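Local structure of envelopment polyprotein (Bovine Schmallenberg virus BH80/Germany/2011, 7A56) at residues Q353-Y367 against V422-S436. The protein probably drives the merging of viral and host membranes during cell entry, as a class II fusion glycoprotein. Numbering follows the deposited sequence.
Sequences QATVTIDEIRCGGCY and VSVSVCSASAYTKPS
Ile358 and Ile361 of strand 356-365 clasp the methyl of Ala431, their CG2 branches standing 3.5 and 3.8 Å from its CB. Ile358 lays CD1 over the face of the hairpin, above the carbonyl oxygens of Val424 and Ala429 and 4.0 Å from CG2 of Val426. In Ile361 both side-chain torsions are extended (chi1 174°), which carries CD1 to CG2 of Val424, 3.9 Å away. Val356 closes one end of this core against Cys427 and Ala429, and Cys363 the other, its SG resting on the Thr433 methyl and on Val422. The contact lies along one edge of what is consistent with a β-sandwich of two four-stranded antiparallel sheets: strand 356-365 is outermost in one and 429-433 in the other, the latter joined to 422-426 by a type II' turn. Disulfide Cys363-Cys375 joins strand 356-365 to its neighbour 373-381, while Cys387-Cys427 ties the hairpin turn to strand 385-391. Along the edge, where strands 356-365 and 429-433 run nearly parallel (19°), water bridges the backbones: one molecule accepts from Cys363 N at 3.0 Å and donates to Lys434 O, with Thr433 OG1 2.7 Å from the same water.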
ATOM      1  N   GLN A 353      15.233 -15.081 -27.346  1.00 39.01           N
ATOM      2  CA  GLN A 353      14.438 -13.858 -27.340  1.00 44.75           C
ATOM      3  C   GLN A 353      13.173 -14.032 -28.170  1.00 39.51           C
ATOM      4  O   GLN A 353      13.218 -14.571 -29.279  1.00 38.84           O
ATOM      5  CB  GLN A 353      15.254 -12.696 -27.869  1.00 56.68           C
ATOM      6  CG  GLN A 353      15.953 -11.974 -26.761  1.00 65.23           C
ATOM      7  CD  GLN A 353      15.869 -10.474 -26.922  1.00 76.82           C
ATOM      8  OE1 GLN A 353      15.316  -9.962 -27.917  1.00 78.82           O
ATOM      9  NE2 GLN A 353      16.413  -9.750 -25.940  1.00 76.81           N
ATOM     10  N   ALA A 354      12.047 -13.542 -27.638  1.00 38.14           N
ATOM     11  CA  ALA A 354      10.793 -13.617 -28.382  1.00 37.48           C
ATOM     12  C   ALA A 354      10.839 -12.744 -29.649  1.00 40.51           C
ATOM     13  O   ALA A 354      11.529 -11.732 -29.708  1.00 41.29           O
ATOM     14  CB  ALA A 354       9.628 -13.192 -27.472  1.00 34.02           C
ATOM     15  N   THR A 355      10.105 -13.158 -30.678  1.00 41.76           N
ATOM     16  CA  THR A 355       9.900 -12.342 -31.881  1.00 42.52           C
ATOM     17  C   THR A 355       8.554 -11.622 -31.763  1.00 40.35           C
ATOM     18  O   THR A 355       7.502 -12.239 -31.923  1.00 37.68           O
ATOM     19  CB  THR A 355       9.939 -13.207 -33.127  1.00 45.28           C
ATOM     20  OG1 THR A 355      11.195 -13.879 -33.183  1.00 47.55           O
ATOM     21  CG2 THR A 355       9.761 -12.349 -34.425  1.00 47.28           C
ATOM     22  N   VAL A 356       8.591 -10.329 -31.462  1.00 43.98           N
ATOM     23  CA  VAL A 356       7.394  -9.502 -31.290  1.00 43.99           C
ATOM     24  C   VAL A 356       7.442  -8.387 -32.321  1.00 45.14           C
ATOM     25  O   VAL A 356       8.510  -7.823 -32.581  1.00 43.93           O
ATOM     26  CB  VAL A 356       7.290  -8.920 -29.865  1.00 45.50           C
ATOM     27  CG1 VAL A 356       6.034  -8.065 -29.717  1.00 45.47           C
ATOM     28  CG2 VAL A 356       7.304 -10.034 -28.831  1.00 43.89           C
ATOM     29  N   THR A 357       6.297  -8.106 -32.950  1.00 45.82           N
ATOM     30  CA  THR A 357       6.150  -6.942 -33.808  1.00 46.13           C
ATOM     31  C   THR A 357       4.948  -6.123 -33.342  1.00 44.91           C
ATOM     32  O   THR A 357       3.907  -6.677 -32.964  1.00 42.78           O
ATOM     33  CB  THR A 357       5.967  -7.317 -35.300  1.00 49.89           C
ATOM     34  OG1 THR A 357       4.815  -8.165 -35.449  1.00 50.04           O
ATOM     35  CG2 THR A 357       7.233  -8.024 -35.880  1.00 50.82           C
ATOM     36  N   ILE A 358       5.092  -4.801 -33.369  1.00 46.19           N
ATOM     37  CA  ILE A 358       3.959  -3.901 -33.138  1.00 46.08           C
ATOM     38  C   ILE A 358       3.329  -3.600 -34.490  1.00 48.56           C
ATOM     39  O   ILE A 358       3.830  -2.773 -35.250  1.00 47.37           O
ATOM     40  CB  ILE A 358       4.383  -2.625 -32.426  1.00 46.28           C
ATOM     41  CG1 ILE A 358       4.982  -2.988 -31.068  1.00 42.06           C
ATOM     42  CG2 ILE A 358       3.158  -1.671 -32.357  1.00 48.49           C
ATOM     43  CD1 ILE A 358       5.666  -1.859 -30.350  1.00 41.33           C
ATOM     44  N   ASP A 359       2.236  -4.297 -34.810  1.00 50.22           N
ATOM     45  CA  ASP A 359       1.683  -4.204 -36.153  1.00 53.64           C
ATOM     46  C   ASP A 359       0.984  -2.877 -36.356  1.00 55.47           C
ATOM     47  O   ASP A 359       1.045  -2.298 -37.446  1.00 57.22           O
ATOM     48  CB  ASP A 359       0.719  -5.362 -36.415  1.00 54.67           C
ATOM     49  CG  ASP A 359       1.376  -6.720 -36.198  1.00 54.54           C
ATOM     50  OD1 ASP A 359       2.600  -6.792 -36.388  1.00 54.92           O
ATOM     51  OD2 ASP A 359       0.685  -7.701 -35.842  1.00 53.53           O
ATOM     52  N   GLU A 360       0.319  -2.374 -35.326  1.00 54.83           N
ATOM     53  CA  GLU A 360      -0.136  -0.996 -35.447  1.00 56.50           C
ATOM     54  C   GLU A 360      -0.263  -0.389 -34.068  1.00 52.24           C
ATOM     55  O   GLU A 360      -0.270  -1.094 -33.057  1.00 49.57           O
ATOM     56  CB  GLU A 360      -1.437  -0.886 -36.218  1.00 63.28           C
ATOM     57  CG  GLU A 360      -2.457  -1.964 -36.036  1.00 67.65           C
ATOM     58  CD  GLU A 360      -3.709  -1.655 -36.854  1.00 75.30           C
ATOM     59  OE1 GLU A 360      -3.910  -2.298 -37.913  1.00 79.90           O
ATOM     60  OE2 GLU A 360      -4.472  -0.734 -36.454  1.00 76.92           O
ATOM     61  N   ILE A 361      -0.321   0.941 -34.045  1.00 53.35           N
ATOM     62  CA  ILE A 361      -0.456   1.701 -32.804  1.00 51.45           C
ATOM     63  C   ILE A 361      -1.250   2.964 -33.102  1.00 51.65           C
ATOM     64  O   ILE A 361      -0.925   3.720 -34.023  1.00 52.54           O
ATOM     65  CB  ILE A 361       0.911   2.042 -32.174  1.00 52.85           C
ATOM     66  CG1 ILE A 361       0.739   2.951 -30.960  1.00 52.90           C
ATOM     67  CG2 ILE A 361       1.849   2.667 -33.206  1.00 56.48           C
ATOM     68  CD1 ILE A 361       2.047   3.147 -30.170  1.00 52.00           C
ATOM     69  N   ARG A 362      -2.299   3.181 -32.310  1.00 52.96           N
ATOM     70  CA  ARG A 362      -3.160   4.359 -32.395  1.00 57.14           C
ATOM     71  C   ARG A 362      -3.220   4.967 -31.000  1.00 53.55           C
ATOM     72  O   ARG A 362      -3.473   4.245 -30.031  1.00 50.74           O
ATOM     73  CB  ARG A 362      -4.567   3.975 -32.858  1.00 64.90           C
ATOM     74  CG  ARG A 362      -4.662   3.430 -34.268  1.00 71.92           C
ATOM     75  CD  ARG A 362      -3.729   4.183 -35.202  1.00 79.34           C
ATOM     76  NE  ARG A 362      -4.377   4.599 -36.437  1.00 88.47           N
ATOM     77  CZ  ARG A 362      -4.807   5.834 -36.679  1.00 93.88           C
ATOM     78  NH1 ARG A 362      -5.382   6.119 -37.836  1.00 98.10           N
ATOM     79  NH2 ARG A 362      -4.658   6.785 -35.764  1.00 93.95           N
ATOM     80  N   CYS A 363      -2.947   6.264 -30.879  1.00 53.86           N
ATOM     81  CA  CYS A 363      -2.994   6.943 -29.586  1.00 53.84           C
ATOM     82  C   CYS A 363      -3.847   8.197 -29.699  1.00 55.44           C
ATOM     83  O   CYS A 363      -3.785   8.919 -30.712  1.00 56.63           O
ATOM     84  CB  CYS A 363      -1.600   7.320 -29.090  1.00 55.09           C
ATOM     85  SG  CYS A 363      -0.458   5.944 -29.011  1.00 55.72           S
ATOM     86  N   GLY A 364      -4.657   8.438 -28.659  1.00 52.54           N
ATOM     87  CA  GLY A 364      -5.527   9.611 -28.570  1.00 55.66           C
ATOM     88  C   GLY A 364      -5.775   9.969 -27.117  1.00 58.66           C
ATOM     89  O   GLY A 364      -5.869   9.080 -26.263  1.00 55.98           O
ATOM     90  N   GLY A 365      -5.831  11.238 -26.804  1.00 60.23           N
ATOM     91  CA  GLY A 365      -5.989  11.665 -25.430  1.00 62.66           C
ATOM     92  C   GLY A 365      -5.348  13.024 -25.256  1.00 69.50           C
ATOM     93  O   GLY A 365      -5.265  13.797 -26.207  1.00 70.97           O
ATOM     94  N   CYS A 366      -4.882  13.295 -24.040  1.00 77.76           N
ATOM     95  CA  CYS A 366      -4.334  14.617 -23.756  1.00 88.71           C
ATOM     96  C   CYS A 366      -3.564  14.607 -22.441  1.00 89.55           C
ATOM     97  O   CYS A 366      -3.596  13.639 -21.677  1.00 86.27           O
ATOM     98  CB  CYS A 366      -5.436  15.679 -23.729  1.00 98.24           C
ATOM     99  SG  CYS A 366      -6.872  15.210 -22.742  1.00105.86           S
ATOM    100  N   TYR A 367      -2.924  15.747 -22.163  1.00 94.55           N
ATOM    101  CA  TYR A 367      -1.760  15.831 -21.286  1.00 96.89           C
ATOM    102  C   TYR A 367      -2.156  16.421 -19.935  1.00 97.22           C
ATOM    103  O   TYR A 367      -2.387  17.626 -19.817  1.00 99.60           O
ATOM    104  CB  TYR A 367      -0.677  16.662 -21.977  1.00103.01           C
ATOM    105  CG  TYR A 367      -0.478  16.298 -23.458  1.00106.02           C
ATOM    106  CD1 TYR A 367      -0.006  15.037 -23.838  1.00104.05           C
ATOM    107  CD2 TYR A 367      -0.761  17.214 -24.468  1.00110.47           C
ATOM    108  CE1 TYR A 367       0.181  14.707 -25.179  1.00104.75           C
ATOM    109  CE2 TYR A 367      -0.576  16.888 -25.810  1.00111.09           C
ATOM    110  CZ  TYR A 367      -0.108  15.635 -26.156  1.00107.96           C
ATOM    111  OH  TYR A 367       0.070  15.315 -27.482  1.00107.69           O
ATOM    112  N   VAL A 422       4.353   9.815 -30.190  1.00 57.50           N
ATOM    113  CA  VAL A 422       4.428   8.813 -29.141  1.00 51.07           C
ATOM    114  C   VAL A 422       5.210   7.630 -29.688  1.00 49.85           C
ATOM    115  O   VAL A 422       4.871   7.098 -30.751  1.00 48.64           O
ATOM    116  CB  VAL A 422       3.031   8.376 -28.680  1.00 50.21           C
ATOM    117  CG1 VAL A 422       3.161   7.200 -27.754  1.00 47.79           C
ATOM    118  CG2 VAL A 422       2.288   9.531 -28.021  1.00 52.29           C
ATOM    119  N   SER A 423       6.269   7.252 -28.981  1.00 48.33           N
ATOM    120  CA  SER A 423       7.061   6.051 -29.257  1.00 48.67           C
ATOM    121  C   SER A 423       6.808   5.000 -28.185  1.00 45.38           C
ATOM    122  O   SER A 423       6.673   5.338 -27.006  1.00 44.66           O
ATOM    123  CB  SER A 423       8.552   6.377 -29.289  1.00 54.40           C
ATOM    124  OG  SER A 423       9.253   5.319 -29.918  1.00 60.23           O
ATOM    125  N   VAL A 424       6.756   3.726 -28.592  1.00 41.01           N
ATOM    126  CA  VAL A 424       6.531   2.625 -27.667  1.00 38.90           C
ATOM    127  C   VAL A 424       7.348   1.434 -28.152  1.00 39.37           C
ATOM    128  O   VAL A 424       7.399   1.141 -29.354  1.00 40.16           O
ATOM    129  CB  VAL A 424       5.042   2.225 -27.547  1.00 38.19           C
ATOM    130  CG1 VAL A 424       4.914   0.953 -26.700  1.00 38.21           C
ATOM    131  CG2 VAL A 424       4.173   3.376 -26.960  1.00 40.99           C
ATOM    132  N   SER A 425       7.977   0.739 -27.210  1.00 38.02           N
ATOM    133  CA  SER A 425       8.683  -0.495 -27.525  1.00 38.95           C
ATOM    134  C   SER A 425       8.122  -1.594 -26.643  1.00 36.44           C
ATOM    135  O   SER A 425       7.772  -1.354 -25.476  1.00 37.33           O
ATOM    136  CB  SER A 425      10.218  -0.334 -27.356  1.00 40.28           C
ATOM    137  OG  SER A 425      10.646  -0.393 -26.001  1.00 39.97           O
ATOM    138  N   VAL A 426       8.009  -2.795 -27.215  1.00 35.47           N
ATOM    139  CA  VAL A 426       7.611  -3.998 -26.484  1.00 32.86           C
ATOM    140  C   VAL A 426       8.602  -5.117 -26.837  1.00 33.32           C
ATOM    141  O   VAL A 426       8.693  -5.512 -28.000  1.00 35.51           O
ATOM    142  CB  VAL A 426       6.180  -4.415 -26.853  1.00 33.03           C
ATOM    143  CG1 VAL A 426       5.779  -5.652 -26.060  1.00 32.29           C
ATOM    144  CG2 VAL A 426       5.195  -3.212 -26.606  1.00 34.54           C
ATOM    145  N   CYS A 427       9.310  -5.640 -25.843  1.00 33.84           N
ATOM    146  CA  CYS A 427      10.465  -6.535 -26.098  1.00 36.61           C
ATOM    147  C   CYS A 427      11.373  -5.768 -27.069  1.00 39.18           C
ATOM    148  O   CYS A 427      11.679  -4.588 -26.856  1.00 39.32           O
ATOM    149  CB  CYS A 427       9.980  -7.908 -26.582  1.00 39.13           C
ATOM    150  SG  CYS A 427       9.593  -9.194 -25.286  1.00 40.01           S
ATOM    151  N   SER A 428      11.799  -6.345 -28.175  1.00 42.16           N
ATOM    152  CA  SER A 428      12.670  -5.567 -29.044  1.00 46.82           C
ATOM    153  C   SER A 428      11.907  -4.788 -30.128  1.00 48.20           C
ATOM    154  O   SER A 428      12.541  -4.111 -30.937  1.00 51.32           O
ATOM    155  CB  SER A 428      13.744  -6.484 -29.664  1.00 48.87           C
ATOM    156  OG  SER A 428      13.146  -7.384 -30.571  1.00 50.27           O
ATOM    157  N   ALA A 429      10.573  -4.815 -30.137  1.00 48.06           N
ATOM    158  CA  ALA A 429       9.824  -4.152 -31.200  1.00 46.78           C
ATOM    159  C   ALA A 429       9.574  -2.691 -30.846  1.00 45.30           C
ATOM    160  O   ALA A 429       9.392  -2.342 -29.684  1.00 40.38           O
ATOM    161  CB  ALA A 429       8.489  -4.860 -31.451  1.00 46.75           C
ATOM    162  N   SER A 430       9.573  -1.836 -31.866  1.00 48.89           N
ATOM    163  CA  SER A 430       9.325  -0.410 -31.690  1.00 51.14           C
ATOM    164  C   SER A 430       8.265   0.073 -32.667  1.00 50.38           C
ATOM    165  O   SER A 430       8.138  -0.452 -33.780  1.00 50.18           O
ATOM    166  CB  SER A 430      10.585   0.394 -31.928  1.00 58.99           C
ATOM    167  OG  SER A 430      10.567   1.524 -31.102  1.00 65.61           O
ATOM    168  N   ALA A 431       7.534   1.116 -32.266  1.00 47.68           N
ATOM    169  CA  ALA A 431       6.603   1.772 -33.178  1.00 48.82           C
ATOM    170  C   ALA A 431       6.338   3.172 -32.661  1.00 49.99           C
ATOM    171  O   ALA A 431       6.515   3.452 -31.469  1.00 47.74           O
ATOM    172  CB  ALA A 431       5.292   0.996 -33.322  1.00 47.70           C
ATOM    173  N   TYR A 432       5.920   4.053 -33.576  1.00 53.22           N
ATOM    174  CA  TYR A 432       5.596   5.423 -33.212  1.00 55.72           C
ATOM    175  C   TYR A 432       4.370   5.895 -33.984  1.00 54.88           C
ATOM    176  O   TYR A 432       4.058   5.388 -35.067  1.00 55.75           O
ATOM    177  CB  TYR A 432       6.800   6.358 -33.429  1.00 63.30           C
ATOM    178  CG  TYR A 432       7.216   6.563 -34.864  1.00 70.98           C
ATOM    179  CD1 TYR A 432       8.128   5.706 -35.484  1.00 73.39           C
ATOM    180  CD2 TYR A 432       6.715   7.641 -35.604  1.00 76.52           C
ATOM    181  CE1 TYR A 432       8.520   5.921 -36.826  1.00 79.80           C
ATOM    182  CE2 TYR A 432       7.091   7.857 -36.930  1.00 83.38           C
ATOM    183  CZ  TYR A 432       7.993   6.997 -37.534  1.00 84.55           C
ATOM    184  OH  TYR A 432       8.358   7.222 -38.853  1.00 89.24           O
ATOM    185  N   THR A 433       3.648   6.845 -33.392  1.00 53.20           N
ATOM    186  CA  THR A 433       2.497   7.427 -34.055  1.00 56.34           C
ATOM    187  C   THR A 433       2.338   8.864 -33.580  1.00 57.02           C
ATOM    188  O   THR A 433       2.746   9.213 -32.474  1.00 52.37           O
ATOM    189  CB  THR A 433       1.209   6.641 -33.788  1.00 53.94           C
ATOM    190  OG1 THR A 433       0.189   7.106 -34.691  1.00 56.44           O
ATOM    191  CG2 THR A 433       0.725   6.860 -32.356  1.00 53.97           C
ATOM    192  N   LYS A 434       1.756   9.689 -34.422  1.00 63.87           N
ATOM    193  CA  LYS A 434       1.309  11.014 -33.991  1.00 69.03           C
ATOM    194  C   LYS A 434      -0.048  10.889 -33.297  1.00 71.95           C
ATOM    195  O   LYS A 434      -0.965  10.276 -33.853  1.00 70.74           O
ATOM    196  CB  LYS A 434       1.219  11.982 -35.183  1.00 74.08           C
ATOM    197  CG  LYS A 434       2.566  12.616 -35.578  1.00 75.12           C
ATOM    198  CD  LYS A 434       2.596  13.082 -37.038  1.00 80.34           C
ATOM    199  CE  LYS A 434       3.987  12.909 -37.663  1.00 82.27           C
ATOM    200  NZ  LYS A 434       3.981  13.247 -39.125  1.00 85.95           N
ATOM    201  N   PRO A 435      -0.212  11.448 -32.094  1.00 75.41           N
ATOM    202  CA  PRO A 435      -1.450  11.220 -31.341  1.00 77.02           C
ATOM    203  C   PRO A 435      -2.668  11.742 -32.091  1.00 80.83           C
ATOM    204  O   PRO A 435      -2.623  12.759 -32.785  1.00 81.68           O
ATOM    205  CB  PRO A 435      -1.226  11.993 -30.034  1.00 77.84           C
ATOM    206  CG  PRO A 435       0.246  12.297 -29.984  1.00 76.70           C
ATOM    207  CD  PRO A 435       0.667  12.418 -31.417  1.00 77.16           C
ATOM    208  N   SER A 436      -3.765  11.010 -31.946  1.00 83.41           N
ATOM    209  CA  SER A 436      -4.993  11.262 -32.689  1.00 89.99           C
ATOM    210  C   SER A 436      -5.818  12.265 -31.897  1.00 95.57           C
ATOM    211  O   SER A 436      -6.587  11.913 -31.000  1.00 94.27           O
ATOM    212  CB  SER A 436      -5.735   9.953 -32.929  1.00 89.72           C
ATOM    213  OG  SER A 436      -6.941  10.163 -33.622  1.00 93.48           O
TER
HETATM  214  O   HOH W   1      12.346  -9.673 -28.353  1.00 55.69           O
HETATM  215  O   HOH W   2      10.791  -8.627 -30.058  1.00 49.40           O
HETATM  216  O   HOH W   3       7.238  -3.679 -34.562  1.00 60.78           O
HETATM  217  O   HOH W   4      -2.214   7.631 -33.483  1.00 50.19           O